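Aldehyde dehydrogenase (Burkholderia vietnamiensis, PDB 5KF0) probably oxidises aldehydes to carboxylic acids with a nicotinamide cofactor and binds NADPH. Local coordinates at residues C96-K101 against R189-A194; E90-L95 against G108-L113; L29-K34 against T41-A46; Y287-S292 against T330-M335. All blocks are in the same frame, centred on the assembly; numbering follows the deposited sequence.

Contact 1: C96-K101 against R189-A194; sequences CIEAGK and RTPVGA. With NDP (NADPH dihydro-nicotinamide-adenine-dinucleotide phosphate), chain E.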
# COMPACT_ATOMS: atom_id res chain seq x y z
N CYS A 96 11.67 -37.29 9.34
CA CYS A 96 12.89 -38.06 9.09
C CYS A 96 12.56 -39.45 8.56
O CYS A 96 13.15 -39.92 7.59
CB CYS A 96 13.69 -38.14 10.39
SG CYS A 96 15.24 -38.96 10.29
N ILE A 97 11.58 -40.11 9.19
CA ILE A 97 11.24 -41.47 8.80
C ILE A 97 10.58 -41.49 7.43
O ILE A 97 11.04 -42.18 6.51
CB ILE A 97 10.34 -42.11 9.87
CG1 ILE A 97 11.12 -42.28 11.17
CG2 ILE A 97 9.82 -43.47 9.39
CD1 ILE A 97 10.23 -42.63 12.35
N GLU A 98 9.47 -40.75 7.27
CA GLU A 98 8.64 -40.95 6.09
C GLU A 98 9.22 -40.29 4.84
O GLU A 98 8.87 -40.71 3.73
CB GLU A 98 7.21 -40.43 6.34
CG GLU A 98 7.02 -38.93 6.40
CD GLU A 98 5.55 -38.56 6.61
OE1 GLU A 98 4.69 -39.42 6.35
OE2 GLU A 98 5.27 -37.42 7.05
N ALA A 99 10.06 -39.27 4.98
CA ALA A 99 10.73 -38.68 3.82
C ALA A 99 12.18 -39.09 3.71
O ALA A 99 12.83 -38.76 2.71
CB ALA A 99 10.63 -37.15 3.85
N GLY A 100 12.72 -39.82 4.69
CA GLY A 100 14.13 -40.13 4.68
C GLY A 100 15.01 -38.90 4.78
O GLY A 100 16.15 -38.92 4.33
N LYS A 101 14.50 -37.84 5.39
CA LYS A 101 15.17 -36.55 5.42
C LYS A 101 16.12 -36.48 6.61
O LYS A 101 15.70 -36.74 7.75
CB LYS A 101 14.13 -35.42 5.49
CG LYS A 101 14.70 -34.00 5.49
CD LYS A 101 13.54 -32.99 5.34
CE LYS A 101 14.03 -31.55 5.24
NZ LYS A 101 13.12 -30.76 4.33
N ARG A 189 3.36 -41.04 -0.15
CA ARG A 189 4.62 -41.49 0.44
C ARG A 189 4.91 -40.81 1.77
O ARG A 189 5.69 -41.36 2.56
CB ARG A 189 5.78 -41.25 -0.54
CG ARG A 189 5.87 -42.31 -1.67
CD ARG A 189 6.85 -41.87 -2.77
NE ARG A 189 6.37 -40.69 -3.49
CZ ARG A 189 7.05 -40.04 -4.43
NH1 ARG A 189 8.26 -40.45 -4.81
NH2 ARG A 189 6.53 -38.97 -5.00
N THR A 190 4.32 -39.63 2.02
CA THR A 190 4.61 -38.83 3.21
C THR A 190 3.34 -38.19 3.77
O THR A 190 3.25 -36.96 3.84
CB THR A 190 5.65 -37.75 2.91
OG1 THR A 190 5.14 -36.86 1.90
CG2 THR A 190 6.98 -38.34 2.42
N PRO A 191 2.36 -38.98 4.21
CA PRO A 191 1.12 -38.40 4.74
C PRO A 191 1.11 -38.06 6.22
O PRO A 191 0.21 -37.32 6.65
CB PRO A 191 0.09 -39.51 4.46
CG PRO A 191 0.89 -40.77 4.73
CD PRO A 191 2.31 -40.46 4.21
N VAL A 192 2.06 -38.56 7.01
CA VAL A 192 1.92 -38.51 8.46
C VAL A 192 2.00 -37.08 8.97
O VAL A 192 1.24 -36.68 9.87
CB VAL A 192 2.96 -39.41 9.14
CG1 VAL A 192 2.88 -39.25 10.66
CG2 VAL A 192 2.74 -40.87 8.72
N GLY A 193 2.95 -36.29 8.45
CA GLY A 193 3.07 -34.91 8.89
C GLY A 193 1.76 -34.14 8.73
O GLY A 193 1.31 -33.46 9.66
N ALA A 194 1.13 -34.26 7.56
CA ALA A 194 -0.15 -33.60 7.32
C ALA A 194 -1.23 -34.08 8.29
O ALA A 194 -2.10 -33.30 8.70
CB ALA A 194 -0.59 -33.84 5.87
PA NDP E . 4.40 -35.38 -7.86
O1A NDP E . 3.97 -34.49 -8.98
O2A NDP E . 4.80 -36.77 -8.33
O5B NDP E . 3.28 -35.51 -6.74
C5B NDP E . 2.88 -34.31 -6.04
C4B NDP E . 1.50 -34.50 -5.49
O4B NDP E . 0.55 -34.57 -6.58
C3B NDP E . 1.30 -35.79 -4.68
O3B NDP E . 0.36 -35.57 -3.63
C2B NDP E . 0.69 -36.72 -5.73
O2B NDP E . -0.10 -37.80 -5.18
C1B NDP E . -0.23 -35.74 -6.42
N9A NDP E . -0.70 -36.17 -7.74
C8A NDP E . 0.03 -36.68 -8.78
N7A NDP E . -0.68 -36.92 -9.86
C5A NDP E . -1.97 -36.55 -9.49
C6A NDP E . -3.19 -36.54 -10.19
N6A NDP E . -3.33 -36.98 -11.45
N1A NDP E . -4.28 -36.09 -9.54
C2A NDP E . -4.16 -35.68 -8.27
N3A NDP E . -3.06 -35.64 -7.51
C4A NDP E . -1.99 -36.09 -8.19
O3 NDP E . 5.62 -34.70 -7.10
PN NDP E . 6.57 -35.18 -5.92
O1N NDP E . 5.75 -35.54 -4.73
O2N NDP E . 7.45 -36.27 -6.48
O5D NDP E . 7.44 -33.91 -5.56
C5D NDP E . 8.57 -33.45 -6.31
C4D NDP E . 8.12 -32.36 -7.26
O4D NDP E . 7.52 -31.27 -6.50
C3D NDP E . 9.28 -31.75 -8.05
O3D NDP E . 8.95 -31.53 -9.42
C2D NDP E . 9.55 -30.45 -7.29
O2D NDP E . 10.22 -29.43 -8.01
C1D NDP E . 8.13 -30.06 -6.90
N1N NDP E . 8.22 -29.12 -5.78
C2N NDP E . 7.77 -27.82 -5.90
C3N NDP E . 7.97 -26.90 -4.94
C7N NDP E . 7.41 -25.52 -5.04
O7N NDP E . 7.09 -24.96 -3.98
N7N NDP E . 7.35 -24.93 -6.23
C4N NDP E . 8.82 -27.22 -3.76
C5N NDP E . 8.95 -28.69 -3.59
C6N NDP E . 8.72 -29.53 -4.58
P2B NDP E . 0.58 -39.23 -4.75
O1X NDP E . 2.06 -39.07 -4.83
O2X NDP E . -0.00 -39.48 -3.39
O3X NDP E . 0.06 -40.26 -5.72
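Arg189 and Glu98 bring their backbone carbonyls together, with Arg189 O 3.5 Å from Glu98 O. Both oxygens are acceptors. The ammonium group of Lys34 hydrogen-bonds to each of them, which probably offsets the repulsion between the two oxygens. The Arg189 side chain leads away, bends at chi3, and NH2 donates to a phosphate oxygen, O2N, of the bound NADPH at 3.2 Å.

Thr190 follows and crosses the Glu98 side chain at about a right angle. Its CG2 methyl sits 3.3 Å from Glu98 O, while its CB packs on the carboxylate carbon CD at 3.8 Å. Pro191 has no N-H to offer, but its ring atom CD lies 3.4 Å from Glu98 OE1.

The next two amides take the carboxylate. Val192 N donates to the syn lone pair of Glu98 OE1 (2.8 Å, 160° at the hydrogen). Gly193 N reaches Glu98 OE2 on its syn side at 2.9 Å, somewhat out of the carboxylate plane. The chain of Glu98 is straight beyond CG and delivers both oxygens to this backbone. The N-terminal end of a helix would probably favour the charged carboxylate.

The contact thus pins helix 88-99 to the beginning of helix 192-202. Strands 29-32 and 39-43 pack beside it, through Val31 on Glu98 and Thr41 on Val192. Helix 103-123 touches Cys96.

Contact 2: E90-L95 against G108-L113; sequences ELAEAL and GEVTRL. With MG (magnesium ion), chain F; ACT (acetate ion), chain H.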
# COMPACT_ATOMS: atom_id res chain seq x y z
N GLU A 90 8.56 -34.80 17.78
CA GLU A 90 7.68 -35.78 17.14
C GLU A 90 7.54 -35.48 15.65
O GLU A 90 7.65 -36.38 14.80
CB GLU A 90 6.32 -35.78 17.83
CG GLU A 90 5.27 -36.62 17.14
CD GLU A 90 3.89 -36.43 17.76
OE1 GLU A 90 3.78 -35.67 18.75
OE2 GLU A 90 2.93 -37.02 17.24
N LEU A 91 7.28 -34.21 15.31
CA LEU A 91 7.16 -33.83 13.91
C LEU A 91 8.45 -34.08 13.15
O LEU A 91 8.43 -34.58 12.02
CB LEU A 91 6.76 -32.35 13.81
CG LEU A 91 5.28 -32.11 14.15
CD1 LEU A 91 5.05 -30.66 14.56
CD2 LEU A 91 4.40 -32.50 12.97
N ALA A 92 9.59 -33.73 13.76
CA ALA A 92 10.88 -33.91 13.10
C ALA A 92 11.17 -35.38 12.86
O ALA A 92 11.67 -35.75 11.78
CB ALA A 92 11.99 -33.28 13.94
N GLU A 93 10.88 -36.24 13.84
CA GLU A 93 11.15 -37.66 13.64
C GLU A 93 10.23 -38.24 12.58
O GLU A 93 10.67 -39.05 11.75
CB GLU A 93 11.00 -38.43 14.95
CG GLU A 93 11.04 -39.93 14.70
CD GLU A 93 11.23 -40.77 15.94
OE1 GLU A 93 10.66 -40.43 17.00
OE2 GLU A 93 11.94 -41.79 15.84
N ALA A 94 8.95 -37.86 12.59
CA ALA A 94 8.03 -38.35 11.57
C ALA A 94 8.54 -37.99 10.18
O ALA A 94 8.54 -38.82 9.26
CB ALA A 94 6.63 -37.78 11.79
N LEU A 95 9.00 -36.75 10.02
CA LEU A 95 9.53 -36.30 8.75
C LEU A 95 10.79 -37.07 8.37
O LEU A 95 10.96 -37.47 7.22
CB LEU A 95 9.80 -34.80 8.82
CG LEU A 95 10.50 -34.08 7.68
CD1 LEU A 95 9.78 -34.35 6.36
CD2 LEU A 95 10.48 -32.60 8.01
N GLY A 108 14.98 -28.53 10.82
CA GLY A 108 14.90 -27.25 10.14
C GLY A 108 13.55 -27.02 9.47
O GLY A 108 13.04 -25.90 9.45
N GLU A 109 12.96 -28.08 8.91
CA GLU A 109 11.66 -27.91 8.27
C GLU A 109 10.56 -27.69 9.30
O GLU A 109 9.61 -26.94 9.03
CB GLU A 109 11.31 -29.09 7.36
CG GLU A 109 9.97 -28.87 6.66
CD GLU A 109 9.57 -29.93 5.66
OE1 GLU A 109 10.42 -30.75 5.24
OE2 GLU A 109 8.37 -29.95 5.29
N VAL A 110 10.65 -28.34 10.46
CA VAL A 110 9.65 -28.08 11.50
C VAL A 110 9.74 -26.63 11.96
O VAL A 110 8.72 -25.97 12.21
CB VAL A 110 9.81 -29.08 12.67
CG1 VAL A 110 8.75 -28.82 13.74
CG2 VAL A 110 9.68 -30.51 12.15
N THR A 111 10.96 -26.08 12.07
CA THR A 111 11.09 -24.66 12.38
C THR A 111 10.40 -23.81 11.32
O THR A 111 9.72 -22.83 11.65
CB THR A 111 12.57 -24.29 12.50
OG1 THR A 111 13.16 -25.03 13.57
CG2 THR A 111 12.74 -22.79 12.76
N ARG A 112 10.53 -24.19 10.05
CA ARG A 112 9.87 -23.46 8.97
C ARG A 112 8.36 -23.58 9.05
O ARG A 112 7.63 -22.61 8.79
CB ARG A 112 10.36 -23.99 7.62
CG ARG A 112 11.83 -23.71 7.33
CD ARG A 112 12.03 -22.31 6.79
NE ARG A 112 11.30 -22.10 5.54
CZ ARG A 112 11.69 -22.56 4.36
NH1 ARG A 112 12.82 -23.25 4.25
NH2 ARG A 112 10.95 -22.33 3.28
N LEU A 113 7.86 -24.77 9.39
CA LEU A 113 6.43 -24.98 9.57
C LEU A 113 5.87 -23.99 10.58
O LEU A 113 4.83 -23.37 10.37
CB LEU A 113 6.18 -26.42 10.04
CG LEU A 113 4.81 -26.73 10.69
CD1 LEU A 113 3.67 -26.64 9.67
CD2 LEU A 113 4.81 -28.11 11.37
MG MG F . 11.82 -43.02 17.30
C ACT H . 11.27 -24.23 -0.04
O ACT H . 12.25 -24.13 0.76
OXT ACT H . 10.12 -24.15 0.45
CH3 ACT H . 11.44 -24.43 -1.51
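Val110 of helix 103-123 packs between Leu91 and Ala92 of helix 88-99. Its CG2 methyl does most of the touching. Val110 CG2 lies 3.8 Å from Leu91 CB and 3.6 Å from the backbone N of Ala92. Val110 CG2 also meets Ala92 CB at 4.0 Å. The small alanine lets the valine methyl come close to the helix backbone. Val110 CG1 points anti to its own N (chi1 -179°), and this puts CG2 on the side facing helix 88-99.

Leu91 continues the apolar seam. Leu91 CD1 meets Leu113 CD2 at 4.1 Å, and the two leucine side chains cross at about a right angle.

Leu95 is one turn further along. It was modelled in two conformers, so its details are tentative. In the one described here its CD2 methyl lies against the Glu109 side chain. The carboxylate end of Glu109 has its strongest partner in Lys101, by a salt bridge, and also accepts a hydrogen bond from Asn166 N.

Glu93 points away from helix 103-123. Glu93 OE2 binds a magnesium ion at 1.9 Å, with His6 and His8 completing the protein ligands. Those histidines lie in an N-terminal run that looks like an expression tag, so the site is probably a feature of the construct.

Helices 88-99 and 103-123 are consecutive, joined by a short turn, and pack at a steep angle. Their segments approach to 9.2 Å between axes, at 125°, without any hydrogen bond across them. Helix 164-178 touches Leu95, Glu109 and Leu113, and helix 192-202 packs on Leu91 and Leu113.

Contact 3: L29-K34 against T41-A46; sequences LEVTDK and TRVALA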
# COMPACT_ATOMS: atom_id res chain seq x y z
N LEU A 29 -3.07 -47.71 3.58
CA LEU A 29 -1.91 -46.99 3.06
C LEU A 29 -0.69 -47.27 3.94
O LEU A 29 -0.60 -46.79 5.07
CB LEU A 29 -2.18 -45.49 2.96
CG LEU A 29 -0.99 -44.65 2.47
CD1 LEU A 29 -0.44 -45.17 1.14
CD2 LEU A 29 -1.37 -43.17 2.33
N GLU A 30 0.25 -48.06 3.42
CA GLU A 30 1.49 -48.34 4.13
C GLU A 30 2.49 -47.22 3.87
O GLU A 30 2.71 -46.84 2.72
CB GLU A 30 2.07 -49.69 3.70
CG GLU A 30 1.15 -50.86 4.00
CD GLU A 30 1.81 -52.20 3.72
OE1 GLU A 30 2.58 -52.31 2.75
OE2 GLU A 30 1.54 -53.15 4.49
N VAL A 31 3.10 -46.71 4.93
CA VAL A 31 4.11 -45.66 4.84
C VAL A 31 5.44 -46.27 5.26
O VAL A 31 5.58 -46.74 6.40
CB VAL A 31 3.76 -44.45 5.72
CG1 VAL A 31 4.83 -43.37 5.60
CG2 VAL A 31 2.37 -43.92 5.37
N THR A 32 6.41 -46.30 4.35
CA THR A 32 7.70 -46.91 4.64
C THR A 32 8.68 -45.89 5.21
O THR A 32 8.63 -44.69 4.92
CB THR A 32 8.33 -47.53 3.40
OG1 THR A 32 8.53 -46.49 2.42
CG2 THR A 32 7.44 -48.64 2.84
N ASP A 33 9.59 -46.40 6.04
CA ASP A 33 10.82 -45.69 6.36
C ASP A 33 11.69 -45.69 5.11
O ASP A 33 12.04 -46.76 4.60
CB ASP A 33 11.50 -46.38 7.55
CG ASP A 33 12.79 -45.70 7.99
OD1 ASP A 33 13.64 -45.37 7.14
OD2 ASP A 33 12.98 -45.55 9.22
N LYS A 34 12.01 -44.51 4.59
CA LYS A 34 12.66 -44.46 3.29
C LYS A 34 14.14 -44.85 3.34
O LYS A 34 14.76 -45.00 2.28
CB LYS A 34 12.50 -43.06 2.69
CG LYS A 34 11.04 -42.62 2.54
CD LYS A 34 10.25 -43.60 1.64
CE LYS A 34 8.78 -43.15 1.45
NZ LYS A 34 8.04 -43.10 2.75
N THR A 41 4.36 -47.17 9.51
CA THR A 41 3.02 -46.96 10.03
C THR A 41 2.04 -47.23 8.90
O THR A 41 2.43 -47.33 7.73
CB THR A 41 2.84 -45.54 10.60
OG1 THR A 41 1.56 -45.42 11.23
CG2 THR A 41 2.95 -44.49 9.49
N ARG A 42 0.77 -47.34 9.26
CA ARG A 42 -0.30 -47.54 8.28
C ARG A 42 -1.35 -46.47 8.52
O ARG A 42 -1.71 -46.20 9.67
CB ARG A 42 -0.90 -48.95 8.39
CG ARG A 42 0.11 -50.03 8.04
CD ARG A 42 -0.49 -51.43 8.06
NE ARG A 42 0.47 -52.41 7.55
CZ ARG A 42 1.45 -52.93 8.28
NH1 ARG A 42 1.60 -52.57 9.55
NH2 ARG A 42 2.29 -53.81 7.75
N VAL A 43 -1.83 -45.84 7.45
CA VAL A 43 -2.78 -44.76 7.61
C VAL A 43 -4.02 -45.06 6.79
O VAL A 43 -4.01 -45.85 5.84
CB VAL A 43 -2.18 -43.38 7.24
CG1 VAL A 43 -0.74 -43.24 7.75
CG2 VAL A 43 -2.26 -43.14 5.75
N ALA A 44 -5.13 -44.42 7.18
CA ALA A 44 -6.39 -44.61 6.48
C ALA A 44 -6.34 -43.96 5.10
O ALA A 44 -5.95 -42.80 4.95
CB ALA A 44 -7.54 -44.02 7.31
N LEU A 45 -6.75 -44.72 4.09
CA LEU A 45 -6.78 -44.27 2.70
C LEU A 45 -8.20 -43.84 2.36
O LEU A 45 -9.14 -44.63 2.51
CB LEU A 45 -6.33 -45.39 1.78
CG LEU A 45 -6.19 -45.06 0.30
CD1 LEU A 45 -5.02 -44.09 0.07
CD2 LEU A 45 -6.03 -46.34 -0.51
N ALA A 46 -8.37 -42.60 1.91
CA ALA A 46 -9.69 -42.08 1.57
C ALA A 46 -10.09 -42.52 0.16
O ALA A 46 -9.33 -42.35 -0.79
CB ALA A 46 -9.70 -40.56 1.66
O HOH W 1 3.29 -55.15 5.40
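Glu30 and Arg42 lie side by side and point the same way, on one face of a beta hairpin. Its strand 29-32 is an outermost strand of a four-stranded mixed sheet in this chain, with strand 39-43 next and strand 13-18 beyond. Carboxylate and guanidinium planes are 61° apart. Glu30 OE2 takes weak hydrogen bonds from Arg42 NE at 3.3 Å and Arg42 NH2 at 3.4 Å, which together form a salt bridge. A water in the plane of the guanidinium donates to Glu30 OE2 and accepts from Arg42 NH2.

The other face carries Leu29, Val31, Thr41 and Val43. Leu29 runs alongside Val43. Val43 CG2 lies between its backbone N and carbonyl carbon (chi1 -41°), which sets it 3.5 Å from Leu29 CD2. Val31 CG2 meets Val43 CG1 at 4.0 Å, and Thr41 CG2 closes against Val31 CB.

The backbones pair antiparallel. Val43 N donates to Leu29 O at 2.8 Å. Val31 N donates to Thr41 O at 2.9 Å, but the return bond is weak. Glu30 and Arg42 form the non-hydrogen-bonded pair between.

Apolar packing and backbone bonds thus hold the hairpin, while the long, water-bridged ion pair probably adds little.

Contact 4: Y287-S292 against T330-M335; sequences YQSGQS and TFVGPM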
# COMPACT_ATOMS: atom_id res chain seq x y z
N TYR A 287 21.66 -30.44 -0.17
CA TYR A 287 20.68 -30.45 0.92
C TYR A 287 19.53 -31.38 0.57
O TYR A 287 18.99 -31.33 -0.54
CB TYR A 287 20.15 -29.04 1.19
CG TYR A 287 18.87 -28.96 2.02
CD1 TYR A 287 17.62 -28.98 1.42
CD2 TYR A 287 18.93 -28.86 3.40
CE1 TYR A 287 16.46 -28.91 2.17
CE2 TYR A 287 17.77 -28.79 4.17
CZ TYR A 287 16.54 -28.82 3.55
OH TYR A 287 15.38 -28.74 4.31
N GLN A 288 19.16 -32.24 1.53
CA GLN A 288 18.13 -33.26 1.32
C GLN A 288 18.40 -34.06 0.04
O GLN A 288 17.48 -34.43 -0.69
CB GLN A 288 16.73 -32.66 1.32
CG GLN A 288 15.67 -33.73 1.56
CD GLN A 288 14.29 -33.15 1.78
OE1 GLN A 288 14.13 -31.97 2.10
NE2 GLN A 288 13.26 -34.00 1.62
N SER A 289 19.68 -34.32 -0.21
CA SER A 289 20.15 -35.08 -1.37
C SER A 289 19.62 -34.49 -2.67
O SER A 289 19.28 -35.21 -3.61
CB SER A 289 19.78 -36.55 -1.24
OG SER A 289 20.32 -37.08 -0.03
N GLY A 290 19.54 -33.16 -2.72
CA GLY A 290 19.08 -32.49 -3.92
C GLY A 290 17.60 -32.57 -4.18
O GLY A 290 17.15 -32.14 -5.26
N GLN A 291 16.81 -33.11 -3.25
CA GLN A 291 15.37 -33.26 -3.44
C GLN A 291 14.66 -31.98 -2.98
O GLN A 291 13.91 -31.95 -1.99
CB GLN A 291 14.88 -34.51 -2.72
CG GLN A 291 15.52 -35.77 -3.31
CD GLN A 291 15.02 -37.05 -2.67
OE1 GLN A 291 14.65 -37.99 -3.36
NE2 GLN A 291 15.02 -37.10 -1.33
N SER A 292 14.93 -30.91 -3.72
CA SER A 292 14.38 -29.59 -3.48
C SER A 292 13.99 -28.97 -4.81
O SER A 292 14.72 -29.09 -5.79
CB SER A 292 15.40 -28.67 -2.79
OG SER A 292 14.95 -27.32 -2.80
N THR A 330 24.68 -37.12 9.23
CA THR A 330 24.33 -37.37 7.84
C THR A 330 23.88 -36.08 7.17
O THR A 330 23.02 -35.36 7.69
CB THR A 330 23.23 -38.42 7.74
OG1 THR A 330 23.78 -39.68 8.13
CG2 THR A 330 22.69 -38.50 6.30
N PHE A 331 24.47 -35.78 6.01
CA PHE A 331 23.96 -34.72 5.16
C PHE A 331 23.24 -35.25 3.93
O PHE A 331 22.25 -34.65 3.51
CB PHE A 331 25.10 -33.79 4.74
CG PHE A 331 24.63 -32.49 4.13
CD1 PHE A 331 23.98 -31.54 4.91
CD2 PHE A 331 24.83 -32.22 2.79
CE1 PHE A 331 23.54 -30.35 4.35
CE2 PHE A 331 24.40 -31.03 2.23
CZ PHE A 331 23.76 -30.09 3.01
N VAL A 332 23.69 -36.37 3.37
CA VAL A 332 23.08 -36.96 2.19
C VAL A 332 22.35 -38.23 2.63
O VAL A 332 22.98 -39.27 2.86
CB VAL A 332 24.13 -37.26 1.11
CG1 VAL A 332 23.50 -37.94 -0.10
CG2 VAL A 332 24.83 -35.95 0.70
N GLY A 333 21.03 -38.16 2.74
CA GLY A 333 20.25 -39.35 3.00
C GLY A 333 19.82 -40.04 1.72
O GLY A 333 20.24 -39.67 0.62
N PRO A 334 18.97 -41.06 1.84
CA PRO A 334 18.51 -41.78 0.65
C PRO A 334 17.65 -40.91 -0.25
O PRO A 334 16.90 -40.04 0.21
CB PRO A 334 17.67 -42.93 1.24
CG PRO A 334 17.15 -42.36 2.52
CD PRO A 334 18.30 -41.54 3.07
N MET A 335 17.73 -41.17 -1.55
CA MET A 335 16.68 -40.64 -2.42
C MET A 335 15.36 -41.35 -2.11
O MET A 335 15.32 -42.38 -1.43
CB MET A 335 17.07 -40.81 -3.88
CG MET A 335 18.24 -39.92 -4.29
SD MET A 335 18.69 -40.12 -6.01
CE MET A 335 17.20 -39.50 -6.82
O HOH W 2 20.60 -32.48 3.87
O HOH W 3 19.14 -36.24 2.18
O HOH W 4 14.12 -39.44 0.23
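Ser289 and Val332 bring two loops of the aldehyde dehydrogenase fold to 5.0 Å between their CA atoms, where residues 288 to 290 all have positive phi and form a left-handed turn. Gln291 then centres an inverse gamma turn. This loop follows helix 274-286. Gly290, Gln291 and Ser292 match the start of the Gly-Gln-x-Cys motif, whose cysteine, the next residue, is the nucleophile in relatives.

Phe331 sits by the start of the loop. Its ring lies obliquely to Tyr287 N, which is 3.7 Å from Phe331 CE2, and Phe331 CZ meets Tyr287 CB at 4.2 Å. A water above one face of the ring, offset toward the rim, accepts from Gln288 N and donates to Phe331 O. The Tyr287 hydroxyl turns elsewhere and is hydrogen-bonded to Lys101, as is Gln288 OE1.

Ser289 makes the direct polar link. Ser289 OG stands beside the backbone N, anti to the carbonyl carbon (chi1 -57°), and donates to Gly333 O at 2.7 Å. The donor comes from 38° above the carbonyl plane. A second water donates to the same OG and accepts from Gly333 N. The hydroxyl therefore both gives and receives a bond. Val332 CG1 packs against Ser289 OG at 3.3 Å.

Gln291 reaches across to the other loop, with Gln291 OE1 3.5 Å from Met335 CA. That oxygen is taken by Ile336 N. The amide nitrogen uses a third water: Gln291 NE2 donates to it at 3.0 Å, and it donates to Pro334 O at 2.8 Å.

Contact 3 closes first along the chain. Contacts 1 and 2 interleave, their segments alternating along the chain, and both use helix 88-99. Contact 4 comes last. Contact 1 is central. Its centre is 10 Å from those of contacts 2 and 3 and 14 Å from that of contact 4. Lys34 of contact 3 ties its two backbones together, and its own Lys101 reaches Glu109 of contact 2 as well as Tyr287 and Gln288 of contact 4. Contacts 2 and 3, whose centres are about 18 Å apart, do not touch. These links join the edge hairpin and the helices to the loop that probably carries the start of the catalytic-cysteine motif. Arg189 of contact 1 binds the NADPH.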